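14-3-3 protein (Cryptosporidium parvum, PDB 3EFZ) belongs to the 14-3-3 family and probably binds phosphoserine-containing partner proteins in cell regulation. Local coordinates at residues Thr198-Thr203 with Leu245-Asp250. Numbering follows the deposited sequence.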
loop_
_atom_site.group_PDB
_atom_site.type_symbol
_atom_site.label_atom_id
_atom_site.label_comp_id
_atom_site.label_asym_id
_atom_site.label_seq_id
_atom_site.Cartn_x
_atom_site.Cartn_y
_atom_site.Cartn_z
ATOM N N THR B 198 8.029 20.157 1.114
ATOM C CA THR B 198 6.835 20.953 1.329
ATOM C C THR B 198 6.596 21.923 0.179
ATOM O O THR B 198 5.469 22.039 -0.302
ATOM C CB THR B 198 6.871 21.672 2.699
ATOM O OG1 THR B 198 7.291 20.734 3.711
ATOM C CG2 THR B 198 5.480 22.207 3.056
ATOM N N ILE B 199 7.660 22.606 -0.248
ATOM C CA ILE B 199 7.658 23.441 -1.451
ATOM C C ILE B 199 7.131 22.670 -2.664
ATOM O O ILE B 199 6.295 23.186 -3.414
ATOM C CB ILE B 199 9.095 24.004 -1.747
ATOM C CG1 ILE B 199 9.589 24.910 -0.599
ATOM C CG2 ILE B 199 9.173 24.704 -3.141
ATOM C CD1 ILE B 199 8.999 26.341 -0.584
ATOM N N LEU B 200 7.625 21.443 -2.844
ATOM C CA LEU B 200 7.293 20.611 -3.999
ATOM C C LEU B 200 5.820 20.235 -4.053
ATOM O O LEU B 200 5.206 20.331 -5.114
ATOM C CB LEU B 200 8.156 19.335 -4.058
ATOM C CG LEU B 200 7.825 18.326 -5.187
ATOM C CD1 LEU B 200 8.140 18.876 -6.583
ATOM C CD2 LEU B 200 8.511 16.966 -4.985
ATOM N N ASN B 201 5.262 19.798 -2.922
ATOM C CA ASN B 201 3.848 19.454 -2.862
ATOM C C ASN B 201 2.916 20.663 -3.041
ATOM O O ASN B 201 1.872 20.559 -3.705
ATOM C CB ASN B 201 3.557 18.653 -1.595
ATOM C CG ASN B 201 4.091 17.222 -1.685
ATOM O OD1 ASN B 201 4.935 16.913 -2.522
ATOM N ND2 ASN B 201 3.616 16.360 -0.815
ATOM N N TYR B 202 3.320 21.803 -2.483
ATOM C CA TYR B 202 2.604 23.071 -2.676
ATOM C C TYR B 202 2.685 23.500 -4.130
ATOM O O TYR B 202 1.691 23.951 -4.684
ATOM C CB TYR B 202 3.168 24.163 -1.754
ATOM C CG TYR B 202 2.323 25.429 -1.591
ATOM C CD1 TYR B 202 0.996 25.494 -2.032
ATOM C CD2 TYR B 202 2.851 26.543 -0.956
ATOM C CE1 TYR B 202 0.234 26.644 -1.868
ATOM C CE2 TYR B 202 2.095 27.703 -0.784
ATOM C CZ TYR B 202 0.784 27.741 -1.244
ATOM O OH TYR B 202 0.036 28.889 -1.067
ATOM N N THR B 203 3.869 23.360 -4.735
ATOM C CA THR B 203 4.062 23.595 -6.167
ATOM C C THR B 203 3.128 22.713 -7.003
ATOM O O THR B 203 2.534 23.204 -7.956
ATOM C CB THR B 203 5.531 23.372 -6.604
ATOM O OG1 THR B 203 6.374 24.333 -5.953
ATOM C CG2 THR B 203 5.688 23.516 -8.106
ATOM N N LEU B 245 15.757 19.093 -5.248
ATOM C CA LEU B 245 16.157 20.209 -6.105
ATOM C C LEU B 245 16.183 19.788 -7.561
ATOM O O LEU B 245 15.820 20.576 -8.442
ATOM C CB LEU B 245 17.517 20.779 -5.692
ATOM C CG LEU B 245 17.543 21.640 -4.421
ATOM C CD1 LEU B 245 18.982 22.071 -4.089
ATOM C CD2 LEU B 245 16.610 22.851 -4.551
ATOM N N LYS B 246 16.603 18.550 -7.815
ATOM C CA LYS B 246 16.590 18.004 -9.167
ATOM C C LYS B 246 15.167 17.943 -9.711
ATOM O O LYS B 246 14.915 18.405 -10.824
ATOM C CB LYS B 246 17.246 16.620 -9.221
ATOM C CG LYS B 246 17.434 16.087 -10.640
ATOM C CD LYS B 246 17.949 14.656 -10.660
ATOM C CE LYS B 246 18.389 14.251 -12.065
ATOM N NZ LYS B 246 17.295 14.310 -13.077
ATOM N N ILE B 247 14.250 17.373 -8.927
ATOM C CA ILE B 247 12.841 17.261 -9.310
ATOM C C ILE B 247 12.226 18.634 -9.598
ATOM O O ILE B 247 11.499 18.796 -10.581
ATOM C CB ILE B 247 11.996 16.508 -8.242
ATOM C CG1 ILE B 247 12.475 15.060 -8.098
ATOM C CG2 ILE B 247 10.502 16.548 -8.599
ATOM C CD1 ILE B 247 12.029 14.373 -6.816
ATOM N N LEU B 248 12.534 19.611 -8.745
ATOM C CA LEU B 248 12.050 20.982 -8.920
ATOM C C LEU B 248 12.594 21.616 -10.202
ATOM O O LEU B 248 11.850 22.260 -10.945
ATOM C CB LEU B 248 12.384 21.852 -7.693
ATOM C CG LEU B 248 11.570 21.637 -6.411
ATOM C CD1 LEU B 248 12.308 22.166 -5.195
ATOM C CD2 LEU B 248 10.195 22.271 -6.521
ATOM N N ARG B 249 13.885 21.421 -10.451
ATOM C CA ARG B 249 14.536 21.911 -11.669
ATOM C C ARG B 249 13.991 21.256 -12.936
ATOM O O ARG B 249 13.711 21.948 -13.914
ATOM C CB ARG B 249 16.048 21.709 -11.597
ATOM C CG ARG B 249 16.764 22.759 -10.786
ATOM C CD ARG B 249 18.274 22.592 -10.909
ATOM N NE ARG B 249 18.995 23.792 -10.488
ATOM C CZ ARG B 249 19.599 23.945 -9.307
ATOM N NH1 ARG B 249 19.574 22.971 -8.402
ATOM N NH2 ARG B 249 20.235 25.081 -9.034
ATOM N N ASP B 250 13.857 19.930 -12.908
ATOM C CA ASP B 250 13.316 19.165 -14.029
ATOM C C ASP B 250 11.921 19.635 -14.411
ATOM O O ASP B 250 11.579 19.703 -15.593
ATOM C CB ASP B 250 13.270 17.671 -13.697
ATOM C CG ASP B 250 14.650 17.036 -13.630
ATOM O OD1 ASP B 250 15.650 17.717 -13.948
ATOM O OD2 ASP B 250 14.736 15.846 -13.252
#
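L248 CD2 lies beside I199 CG2 and T203 OG1, and behind these two is one flat group, the peptide carbonyl of I199. Above its plane, 43° out of it, sits T203 OG1, which donates to I199 O at 2.8 Å while the backbone N of T203 reaches the same oxygen. The oxygen is thus gripped twice, and the OG1 bond turns the hydroxyl back to its own helix; L248 CD2 stands 4.4 Å from T203 OG1 without any polar bond. The carboxylate of D250, which receives K246 NZ on the syn lone pair of OD2 in a salt bridge within helix 239-256, lies away from the interface.

Between helix 193-207 and helix 239-256, then, the packing is almost wholly aliphatic. L200 and L248 share its centre: with CG anti to its backbone N (chi1 176°), L200 reaches across to I247 and L248 at once. Its CD1 meets I247 CG2 at 3.9 Å, the two side chains lying at about a right angle, and L248 CD2 at 4.0 Å. L248 brings CD2 alongside L200, 4.2 Å from the L200 CA, and on to I199 CG2 at 4.3 Å; I199 also packs on A223 of helix 213-228 and L179 of helix 161-185.

The short axes run 10.6 Å apart and nearly in the same direction, at 28°. As in other 14-3-3 proteins, these C-terminal helices form the apolar wall of the ligand groove. The L200 side chain is about 8 Å from that of R153, a predicted phosphoserine contact, and neighbouring N201 bonds D150. Between these two segments no hydrogen bond or salt bridge crosses, leaving apolar packing, consistent with a greasy strip beside the basic phosphate pocket.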